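Long-range contacts in core protein VP4 (Bluetongue virus, PDB 2JHP), which caps viral messenger RNA inside the virus core, carrying out several steps of cap synthesis, methyl transfer among them, in one multifunctional chain: residues H133-E138 with H148-M153; G152-P157 with L390-K395. All coordinates share one frame; numbering follows the deposited sequence.

Overall arrangement
From the N terminus, the chain enters a seven-stranded sheet through strand 131-132 and turns through 133-138 into helix 137-141. Contact 1 closes this short excursion when strand 149-152 returns beside strand 131-132, with nine residues between its segments. Contact 2 starts where contact 1 ends, since both contain Gly152 and Met153; the two loops follow one another rather than enclosing each other. Between the segments of contact 2 lie 232 residues, which include the other seven-stranded sheet with strand order 3-2-1-4-5-7-6, before helix 380-391 and strand 393-394 bring the chain back. The centres of contacts 1 and 2 are about 8 Å apart. Together they join strands 131-132, 149-152 and 393-394 beside one S-adenosyl-L-homocysteine.

Contact 1 of 2, residues H133-E138 with H148-M153; sequences HGSEAE and HKIYGM. With SAH (S-adenosyl-L-homocysteine), chain B.
In a Rossmann-like methyltransferase sheet, the turn of the beta-alpha-beta unit formed by strand 131-132, helix 137-141 and strand 149-152 is fixed where Ser135 meets Tyr151. The carbonyl O of Tyr151 takes two hydrogen bonds from this one residue: Ser135 N at 2.8 Å, in the carbonyl plane on a lone pair, and Ser135 OG at 2.7 Å, tilted 18° from that plane. Ser135 keeps OG beside its own backbone N (chi1 -58°), which lets both donors converge. Its CB also packs on Ile150 CG2. The rings of His133 and Tyr151 run side by side, their planes only 19° apart but so far displaced that little of one ring covers the other; Tyr151 CD1 lies over one imidazole face, 3.4 Å from His133 CE1. The polar end of that imidazole is held through NE2 by Glu131. Gly134 O accepts a hydrogen bond from the amino N of S-adenosyl-L-homocysteine at 2.9 Å. Glu136 OE2 accepts one from ribose O3' at 2.7 Å. One water spans the gap, donating to Ser135 O, accepting from Met153 N at 2.7 Å and bonding to O3'. Around the turn, Glu388 of helix 380-391 accepts from Ala137 N; in the sheet, Ala407 of strand 406-408 bonds the backbone of His133, and Val393 of strand 393-394 that of Ile150.

Contact 2 of 2, residues G152-P157 with L390-K395; sequences GMPEIP and LHIVRK. With SAH (S-adenosyl-L-homocysteine), chain B.
Arg394 NH1 donates to the carbonyl O of Pro154 at 2.8 Å, a somewhat bent bond with 145° at the hydrogen, in which Pro154 O sits near the guanidinium edge, 17° out of its plane. The arginine reaches this far because CG stands anti to the backbone N (chi1 -169°) and the chain stays extended as far as NE. Its flat end is then sandwiched by apolar groups. Ile156 CD1 stands over the centre of one face, 4.0 Å above the plane, while Met153 CB lies above the opposite face, displaced to the margin of the group; both side chains cross the arginine at roughly a right angle. Pro154 runs antiparallel alongside it, bringing its CD beside NH1.

The backbones meet in a parallel beta bridge between Gly152 and Arg394, the evidence being that Gly152 bonds both neighbours of Arg394: it donates from N to Val393 O at 3.2 Å and accepts at O from Lys395 N at 3.0 Å. Strand 393-394 so forms the edge of the sheet within this chain, next to 149-152. The Arg394 CA-H also points at Gly152 O. Ile392 places CG2 3.4 Å from Gly152 N, and its CD1 reaches the Pro154 ring.

Past the bridge, the residues that follow the two strands help line the S-adenosyl-L-homocysteine pocket: Met153 O accepts a hydrogen bond from ribose O2' at 3.0 Å, and Met153 CG rests 3.5 Å from adenine C2, with Lys395 O near the same C2 atom. Helix 380-391 is touched too, by Pro154 on Glu388 and by Ile156 on His389.

Contact 1 of 2, residues H133-E138 with H148-M153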
ATOM      1  N   HIS A 133      -2.025   4.891   8.540  1.00 14.14           N
ATOM      2  CA  HIS A 133      -0.687   5.363   8.879  1.00 22.62           C
ATOM      3  C   HIS A 133       0.391   4.856   7.918  1.00 11.88           C
ATOM      4  O   HIS A 133       0.186   3.880   7.196  1.00 15.92           O
ATOM      5  CB  HIS A 133      -0.376   5.054  10.340  1.00  9.48           C
ATOM      6  CG  HIS A 133      -1.307   5.738  11.296  1.00 13.77           C
ATOM      7  ND1 HIS A 133      -1.024   6.962  11.865  1.00  9.01           N
ATOM      8  CD2 HIS A 133      -2.533   5.387  11.751  1.00 -5.03           C
ATOM      9  CE1 HIS A 133      -2.028   7.329  12.641  1.00 11.21           C
ATOM     10  NE2 HIS A 133      -2.957   6.391  12.590  1.00 10.02           N
ATOM     11  N   GLY A 134       1.520   5.567   7.899  1.00 17.38           N
ATOM     12  CA  GLY A 134       2.620   5.344   6.952  1.00 15.42           C
ATOM     13  C   GLY A 134       2.182   5.505   5.503  1.00 10.32           C
ATOM     14  O   GLY A 134       2.639   4.772   4.623  1.00 19.97           O
ATOM     15  N   SER A 135       1.292   6.461   5.251  1.00 18.42           N
ATOM     16  CA  SER A 135       0.604   6.501   3.960  1.00 10.93           C
ATOM     17  C   SER A 135       1.426   7.238   2.949  1.00 10.44           C
ATOM     18  O   SER A 135       2.296   8.006   3.308  1.00 11.29           O
ATOM     19  CB  SER A 135      -0.775   7.163   4.072  1.00 15.60           C
ATOM     20  OG  SER A 135      -1.607   6.502   5.006  1.00 18.10           O
ATOM     21  N   GLU A 136       1.138   6.984   1.680  1.00 13.00           N
ATOM     22  CA  GLU A 136       1.714   7.729   0.564  1.00 10.34           C
ATOM     23  C   GLU A 136       0.669   7.772  -0.527  1.00  8.47           C
ATOM     24  O   GLU A 136      -0.476   7.374  -0.288  1.00 13.92           O
ATOM     25  CB  GLU A 136       2.981   7.060   0.073  1.00 14.27           C
ATOM     26  CG  GLU A 136       4.201   7.397   0.854  1.00-14.63           C
ATOM     27  CD  GLU A 136       5.413   6.822   0.204  1.00 -6.54           C
ATOM     28  OE1 GLU A 136       5.298   6.317  -0.928  1.00 17.73           O
ATOM     29  OE2 GLU A 136       6.491   6.868   0.795  1.00 10.61           O
ATOM     30  N   ALA A 137       1.043   8.254  -1.713  1.00  9.62           N
ATOM     31  CA  ALA A 137       0.084   8.457  -2.817  1.00  8.78           C
ATOM     32  C   ALA A 137      -0.865   7.284  -3.082  1.00 12.85           C
ATOM     33  O   ALA A 137      -2.023   7.513  -3.418  1.00 16.06           O
ATOM     34  CB  ALA A 137       0.798   8.861  -4.098  1.00  8.20           C
ATOM     35  N   GLU A 138      -0.385   6.045  -2.918  1.00 15.02           N
ATOM     36  CA  GLU A 138      -1.242   4.853  -3.115  1.00 16.32           C
ATOM     37  C   GLU A 138      -2.490   4.830  -2.215  1.00 22.48           C
ATOM     38  O   GLU A 138      -3.545   4.343  -2.626  1.00 15.78           O
ATOM     39  CB  GLU A 138      -0.458   3.547  -2.954  1.00 11.57           C
ATOM     40  CG  GLU A 138      -0.364   3.042  -1.520  1.00 22.44           C
ATOM     41  CD  GLU A 138       0.562   3.890  -0.672  1.00 12.60           C
ATOM     42  OE1 GLU A 138       1.746   4.005  -1.041  1.00 28.80           O
ATOM     43  OE2 GLU A 138       0.118   4.438   0.356  1.00 54.71           O
ATOM     44  N   HIS A 148     -12.121   8.724   5.356  1.00 14.63           N
ATOM     45  CA  HIS A 148     -10.805   8.270   5.782  1.00 22.34           C
ATOM     46  C   HIS A 148      -9.899   9.438   6.172  1.00 16.54           C
ATOM     47  O   HIS A 148      -9.979  10.517   5.591  1.00 12.76           O
ATOM     48  CB  HIS A 148     -10.141   7.443   4.682  1.00 20.85           C
ATOM     49  CG  HIS A 148     -11.006   6.341   4.147  1.00  2.79           C
ATOM     50  ND1 HIS A 148     -11.048   5.084   4.710  1.00 24.73           N
ATOM     51  CD2 HIS A 148     -11.867   6.313   3.099  1.00 19.22           C
ATOM     52  CE1 HIS A 148     -11.892   4.331   4.029  1.00  1.82           C
ATOM     53  NE2 HIS A 148     -12.403   5.052   3.050  1.00 28.71           N
ATOM     54  N   LYS A 149      -9.057   9.193   7.174  1.00 13.41           N
ATOM     55  CA  LYS A 149      -8.029  10.114   7.636  1.00  9.04           C
ATOM     56  C   LYS A 149      -6.680   9.479   7.313  1.00  7.02           C
ATOM     57  O   LYS A 149      -6.354   8.398   7.815  1.00 10.76           O
ATOM     58  CB  LYS A 149      -8.156  10.354   9.147  1.00 11.36           C
ATOM     59  CG  LYS A 149      -9.520  10.892   9.623  1.00 14.65           C
ATOM     60  CD  LYS A 149      -9.795  12.294   9.104  1.00 15.09           C
ATOM     61  CE  LYS A 149     -11.269  12.652   9.235  1.00106.72           C
ATOM     62  NZ  LYS A 149     -11.666  13.743   8.289  1.00 25.98           N
ATOM     63  N   ILE A 150      -5.916  10.143   6.445  1.00 18.33           N
ATOM     64  CA  ILE A 150      -4.682   9.582   5.901  1.00 45.03           C
ATOM     65  C   ILE A 150      -3.443  10.257   6.492  1.00 34.96           C
ATOM     66  O   ILE A 150      -3.197  11.447   6.259  1.00 11.57           O
ATOM     67  CB  ILE A 150      -4.650   9.693   4.353  1.00 69.74           C
ATOM     68  CG1 ILE A 150      -5.909   9.087   3.699  1.00 29.80           C
ATOM     69  CG2 ILE A 150      -3.358   9.117   3.794  1.00 34.22           C
ATOM     70  CD1 ILE A 150      -6.290   7.654   4.124  1.00  7.60           C
ATOM     71  N   TYR A 151      -2.675   9.476   7.251  1.00 13.97           N
ATOM     72  CA  TYR A 151      -1.449   9.926   7.899  1.00 11.56           C
ATOM     73  C   TYR A 151      -0.221   9.215   7.362  1.00 15.82           C
ATOM     74  O   TYR A 151      -0.298   8.135   6.763  1.00 13.11           O
ATOM     75  CB  TYR A 151      -1.496   9.656   9.396  1.00 16.81           C
ATOM     76  CG  TYR A 151      -2.718  10.184  10.115  1.00-11.14           C
ATOM     77  CD1 TYR A 151      -3.749   9.322  10.513  1.00 25.36           C
ATOM     78  CD2 TYR A 151      -2.843  11.537  10.429  1.00 20.56           C
ATOM     79  CE1 TYR A 151      -4.871   9.799  11.193  1.00 11.04           C
ATOM     80  CE2 TYR A 151      -3.981  12.008  11.115  1.00-12.07           C
ATOM     81  CZ  TYR A 151      -4.972  11.134  11.480  1.00 32.49           C
ATOM     82  OH  TYR A 151      -6.057  11.623  12.137  1.00 11.09           O
ATOM     83  N   GLY A 152       0.924   9.828   7.623  1.00  4.85           N
ATOM     84  CA  GLY A 152       2.215   9.315   7.177  1.00 -8.23           C
ATOM     85  C   GLY A 152       3.337  10.290   7.465  1.00  7.78           C
ATOM     86  O   GLY A 152       3.139  11.323   8.118  1.00 17.79           O
ATOM     87  N   MET A 153       4.523   9.942   6.984  1.00 21.93           N
ATOM     88  CA  MET A 153       5.678  10.839   7.007  1.00 10.15           C
ATOM     89  C   MET A 153       6.385  10.734   5.652  1.00 16.70           C
ATOM     90  O   MET A 153       7.460  10.151   5.541  1.00 14.54           O
ATOM     91  CB  MET A 153       6.610  10.500   8.173  1.00 16.41           C
ATOM     92  CG  MET A 153       5.897  10.401   9.500  1.00 69.10           C
ATOM     93  SD  MET A 153       6.996  10.457  10.895  1.00 31.15           S
ATOM     94  CE  MET A 153       7.073  12.226  11.191  1.00120.06           C
TER
HETATM   95  N   SAH B1645       1.225   2.346   3.854  1.00 34.62           N
HETATM   96  CA  SAH B1645       1.346   2.443   2.366  1.00 17.59           C
HETATM   97  CB  SAH B1645       2.745   2.800   1.852  1.00 14.75           C
HETATM   98  CG  SAH B1645       3.971   2.463   2.680  1.00 48.60           C
HETATM   99  SD  SAH B1645       5.436   3.297   2.009  1.00 14.02           S
HETATM  100  C   SAH B1645       0.803   1.217   1.648  1.00 19.67           C
HETATM  101  O   SAH B1645      -0.249   0.691   2.019  1.00 20.34           O
HETATM  102  OXT SAH B1645       1.378   0.748   0.666  1.00 46.07           O
HETATM  103  C5' SAH B1645       6.067   3.547   3.693  1.00 -6.02           C
HETATM  104  C4' SAH B1645       5.886   4.971   4.190  1.00  4.74           C
HETATM  105  O4' SAH B1645       5.687   4.992   5.589  1.00  7.70           O
HETATM  106  C3' SAH B1645       7.098   5.851   3.896  1.00  0.69           C
HETATM  107  O3' SAH B1645       6.595   7.101   3.453  1.00 -7.14           O
HETATM  108  C2' SAH B1645       7.770   6.033   5.249  1.00 -0.27           C
HETATM  109  O2' SAH B1645       8.377   7.289   5.397  1.00 10.14           O
HETATM  110  C1' SAH B1645       6.583   5.911   6.205  1.00 -1.73           C
HETATM  111  N9  SAH B1645       6.977   5.499   7.571  1.00 14.19           N
HETATM  112  C8  SAH B1645       7.964   4.610   7.928  1.00 -2.81           C
HETATM  113  N7  SAH B1645       8.001   4.523   9.282  1.00 19.58           N
HETATM  114  C5  SAH B1645       7.054   5.341   9.798  1.00 -6.33           C
HETATM  115  C6  SAH B1645       6.654   5.633  11.105  1.00 10.97           C
HETATM  116  N6  SAH B1645       7.254   5.045  12.138  1.00  9.62           N
HETATM  117  N1  SAH B1645       5.621   6.525  11.330  1.00  5.85           N
HETATM  118  C2  SAH B1645       4.986   7.130  10.260  1.00 18.83           C
HETATM  119  N3  SAH B1645       5.378   6.844   8.963  1.00  8.90           N
HETATM  120  C4  SAH B1645       6.398   5.965   8.731  1.00 -4.23           C
HETATM  121  O   HOH W   1       4.627   8.054   5.089  1.00 19.88           O

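Contact 2 of 2, residues G152-P157 with L390-K395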
ATOM      1  N   GLY A 152       0.924   9.828   7.623  1.00  4.85           N
ATOM      2  CA  GLY A 152       2.215   9.315   7.177  1.00 -8.23           C
ATOM      3  C   GLY A 152       3.337  10.290   7.465  1.00  7.78           C
ATOM      4  O   GLY A 152       3.139  11.323   8.118  1.00 17.79           O
ATOM      5  N   MET A 153       4.523   9.942   6.984  1.00 21.93           N
ATOM      6  CA  MET A 153       5.678  10.839   7.007  1.00 10.15           C
ATOM      7  C   MET A 153       6.385  10.734   5.652  1.00 16.70           C
ATOM      8  O   MET A 153       7.460  10.151   5.541  1.00 14.54           O
ATOM      9  CB  MET A 153       6.610  10.500   8.173  1.00 16.41           C
ATOM     10  CG  MET A 153       5.897  10.401   9.500  1.00 69.10           C
ATOM     11  SD  MET A 153       6.996  10.457  10.895  1.00 31.15           S
ATOM     12  CE  MET A 153       7.073  12.226  11.191  1.00120.06           C
ATOM     13  N   PRO A 154       5.742  11.262   4.601  1.00  9.14           N
ATOM     14  CA  PRO A 154       6.289  11.130   3.258  1.00 13.17           C
ATOM     15  C   PRO A 154       7.470  12.056   3.047  1.00 15.80           C
ATOM     16  O   PRO A 154       7.607  13.042   3.775  1.00 17.61           O
ATOM     17  CB  PRO A 154       5.112  11.525   2.363  1.00  9.11           C
ATOM     18  CG  PRO A 154       4.294  12.430   3.197  1.00 10.24           C
ATOM     19  CD  PRO A 154       4.455  11.989   4.610  1.00 15.35           C
ATOM     20  N   GLU A 155       8.308  11.722   2.059  1.00 12.61           N
ATOM     21  CA  GLU A 155       9.550  12.441   1.765  1.00 16.68           C
ATOM     22  C   GLU A 155       9.185  13.841   1.317  1.00 16.53           C
ATOM     23  O   GLU A 155       8.518  14.019   0.311  1.00 23.75           O
ATOM     24  CB  GLU A 155      10.352  11.709   0.678  1.00 32.55           C
ATOM     25  CG  GLU A 155      11.863  11.600   0.969  1.00 -5.42           C
ATOM     26  CD  GLU A 155      12.737  11.305  -0.281  1.00 13.32           C
ATOM     27  OE1 GLU A 155      12.287  10.573  -1.198  1.00 18.37           O
ATOM     28  OE2 GLU A 155      13.888  11.803  -0.337  1.00 14.73           O
ATOM     29  N   ILE A 156       9.603  14.829   2.092  1.00 15.20           N
ATOM     30  CA  ILE A 156       9.246  16.229   1.858  1.00 14.32           C
ATOM     31  C   ILE A 156       9.867  16.789   0.567  1.00 25.62           C
ATOM     32  O   ILE A 156      11.065  16.634   0.349  1.00 14.35           O
ATOM     33  CB  ILE A 156       9.627  17.097   3.081  1.00 32.64           C
ATOM     34  CG1 ILE A 156       8.749  16.735   4.289  1.00 10.68           C
ATOM     35  CG2 ILE A 156       9.493  18.570   2.763  1.00 -7.85           C
ATOM     36  CD1 ILE A 156       9.036  17.554   5.532  1.00  5.12           C
ATOM     37  N   PRO A 157       9.043  17.424  -0.301  1.00 -4.42           N
ATOM     38  CA  PRO A 157       9.527  18.029  -1.553  1.00 -6.71           C
ATOM     39  C   PRO A 157      10.356  19.267  -1.301  1.00 -6.26           C
ATOM     40  O   PRO A 157      10.365  19.774  -0.171  1.00  3.27           O
ATOM     41  CB  PRO A 157       8.234  18.455  -2.262  1.00  2.19           C
ATOM     42  CG  PRO A 157       7.235  18.643  -1.152  1.00 59.18           C
ATOM     43  CD  PRO A 157       7.578  17.588  -0.141  1.00 -5.79           C
ATOM     44  N   LEU A 390       1.009  17.876   0.536  1.00 16.94           N
ATOM     45  CA  LEU A 390      -0.128  18.759   0.686  1.00  7.71           C
ATOM     46  C   LEU A 390      -1.308  18.071   1.381  1.00  8.60           C
ATOM     47  O   LEU A 390      -2.021  18.706   2.170  1.00 10.07           O
ATOM     48  CB  LEU A 390      -0.544  19.348  -0.667  1.00 11.95           C
ATOM     49  CG  LEU A 390       0.465  20.312  -1.328  1.00  7.52           C
ATOM     50  CD1 LEU A 390      -0.048  20.809  -2.659  1.00 20.64           C
ATOM     51  CD2 LEU A 390       0.838  21.510  -0.441  1.00  8.23           C
ATOM     52  N   HIS A 391      -1.472  16.771   1.130  1.00 13.27           N
ATOM     53  CA  HIS A 391      -2.727  16.089   1.402  1.00 12.27           C
ATOM     54  C   HIS A 391      -2.668  14.983   2.457  1.00 15.78           C
ATOM     55  O   HIS A 391      -3.669  14.308   2.680  1.00 38.92           O
ATOM     56  CB  HIS A 391      -3.320  15.539   0.084  1.00-10.06           C
ATOM     57  CG  HIS A 391      -3.530  16.589  -0.962  1.00 15.17           C
ATOM     58  ND1 HIS A 391      -4.349  17.675  -0.764  1.00 13.75           N
ATOM     59  CD2 HIS A 391      -3.028  16.718  -2.212  1.00 15.21           C
ATOM     60  CE1 HIS A 391      -4.338  18.434  -1.844  1.00 15.03           C
ATOM     61  NE2 HIS A 391      -3.546  17.872  -2.739  1.00 25.09           N
ATOM     62  N   ILE A 392      -1.511  14.787   3.084  1.00 23.04           N
ATOM     63  CA  ILE A 392      -1.363  13.789   4.153  1.00  1.51           C
ATOM     64  C   ILE A 392      -1.002  14.508   5.445  1.00 13.05           C
ATOM     65  O   ILE A 392      -0.120  15.373   5.468  1.00 15.25           O
ATOM     66  CB  ILE A 392      -0.246  12.757   3.835  1.00 17.63           C
ATOM     67  CG1 ILE A 392      -0.685  11.794   2.734  1.00 -4.28           C
ATOM     68  CG2 ILE A 392       0.180  11.983   5.084  1.00 20.37           C
ATOM     69  CD1 ILE A 392       0.463  11.053   2.052  1.00 24.43           C
ATOM     70  N   VAL A 393      -1.686  14.159   6.525  1.00  8.80           N
ATOM     71  CA  VAL A 393      -1.304  14.679   7.825  1.00  9.38           C
ATOM     72  C   VAL A 393      -0.031  13.983   8.285  1.00  7.17           C
ATOM     73  O   VAL A 393       0.035  12.759   8.378  1.00 17.74           O
ATOM     74  CB  VAL A 393      -2.419  14.523   8.885  1.00  7.37           C
ATOM     75  CG1 VAL A 393      -2.052  15.312  10.143  1.00 -9.96           C
ATOM     76  CG2 VAL A 393      -3.750  15.006   8.325  1.00-11.56           C
ATOM     77  N   ARG A 394       0.988  14.796   8.541  1.00 -8.38           N
ATOM     78  CA  ARG A 394       2.299  14.317   8.998  1.00-10.37           C
ATOM     79  C   ARG A 394       2.167  13.909  10.471  1.00 10.97           C
ATOM     80  O   ARG A 394       1.898  14.753  11.316  1.00 14.03           O
ATOM     81  CB  ARG A 394       3.368  15.408   8.771  1.00-11.25           C
ATOM     82  CG  ARG A 394       4.789  14.923   8.959  1.00-10.12           C
ATOM     83  CD  ARG A 394       5.815  15.769   8.261  1.00 18.46           C
ATOM     84  NE  ARG A 394       7.124  15.119   8.327  1.00 23.68           N
ATOM     85  CZ  ARG A 394       7.606  14.277   7.414  1.00 21.18           C
ATOM     86  NH1 ARG A 394       6.893  13.970   6.333  1.00 35.79           N
ATOM     87  NH2 ARG A 394       8.808  13.743   7.578  1.00 33.54           N
ATOM     88  N   LYS A 395       2.316  12.609  10.740  1.00 13.41           N
ATOM     89  CA  LYS A 395       2.164  12.013  12.078  1.00  9.93           C
ATOM     90  C   LYS A 395       2.919  10.692  12.137  1.00 14.09           C
ATOM     91  O   LYS A 395       2.851   9.895  11.201  1.00 16.86           O
ATOM     92  CB  LYS A 395       0.684  11.713  12.353  1.00 13.71           C
ATOM     93  CG  LYS A 395       0.185  12.075  13.741  1.00 18.04           C
ATOM     94  CD  LYS A 395      -0.401  13.480  13.730  1.00 28.13           C
ATOM     95  CE  LYS A 395      -1.221  13.776  14.974  1.00 38.42           C
ATOM     96  NZ  LYS A 395      -2.076  14.980  14.771  1.00 20.67           N
TER
HETATM   97  N   SAH B1645       1.225   2.346   3.854  1.00 34.62           N
HETATM   98  CA  SAH B1645       1.346   2.443   2.366  1.00 17.59           C
HETATM   99  CB  SAH B1645       2.745   2.800   1.852  1.00 14.75           C
HETATM  100  CG  SAH B1645       3.971   2.463   2.680  1.00 48.60           C
HETATM  101  SD  SAH B1645       5.436   3.297   2.009  1.00 14.02           S
HETATM  102  C   SAH B1645       0.803   1.217   1.648  1.00 19.67           C
HETATM  103  O   SAH B1645      -0.249   0.691   2.019  1.00 20.34           O
HETATM  104  OXT SAH B1645       1.378   0.748   0.666  1.00 46.07           O
HETATM  105  C5' SAH B1645       6.067   3.547   3.693  1.00 -6.02           C
HETATM  106  C4' SAH B1645       5.886   4.971   4.190  1.00  4.74           C
HETATM  107  O4' SAH B1645       5.687   4.992   5.589  1.00  7.70           O
HETATM  108  C3' SAH B1645       7.098   5.851   3.896  1.00  0.69           C
HETATM  109  O3' SAH B1645       6.595   7.101   3.453  1.00 -7.14           O
HETATM  110  C2' SAH B1645       7.770   6.033   5.249  1.00 -0.27           C
HETATM  111  O2' SAH B1645       8.377   7.289   5.397  1.00 10.14           O
HETATM  112  C1' SAH B1645       6.583   5.911   6.205  1.00 -1.73           C
HETATM  113  N9  SAH B1645       6.977   5.499   7.571  1.00 14.19           N
HETATM  114  C8  SAH B1645       7.964   4.610   7.928  1.00 -2.81           C
HETATM  115  N7  SAH B1645       8.001   4.523   9.282  1.00 19.58           N
HETATM  116  C5  SAH B1645       7.054   5.341   9.798  1.00 -6.33           C
HETATM  117  C6  SAH B1645       6.654   5.633  11.105  1.00 10.97           C
HETATM  118  N6  SAH B1645       7.254   5.045  12.138  1.00  9.62           N
HETATM  119  N1  SAH B1645       5.621   6.525  11.330  1.00  5.85           N
HETATM  120  C2  SAH B1645       4.986   7.130  10.260  1.00 18.83           C
HETATM  121  N3  SAH B1645       5.378   6.844   8.963  1.00  8.90           N
HETATM  122  C4  SAH B1645       6.398   5.965   8.731  1.00 -4.23           C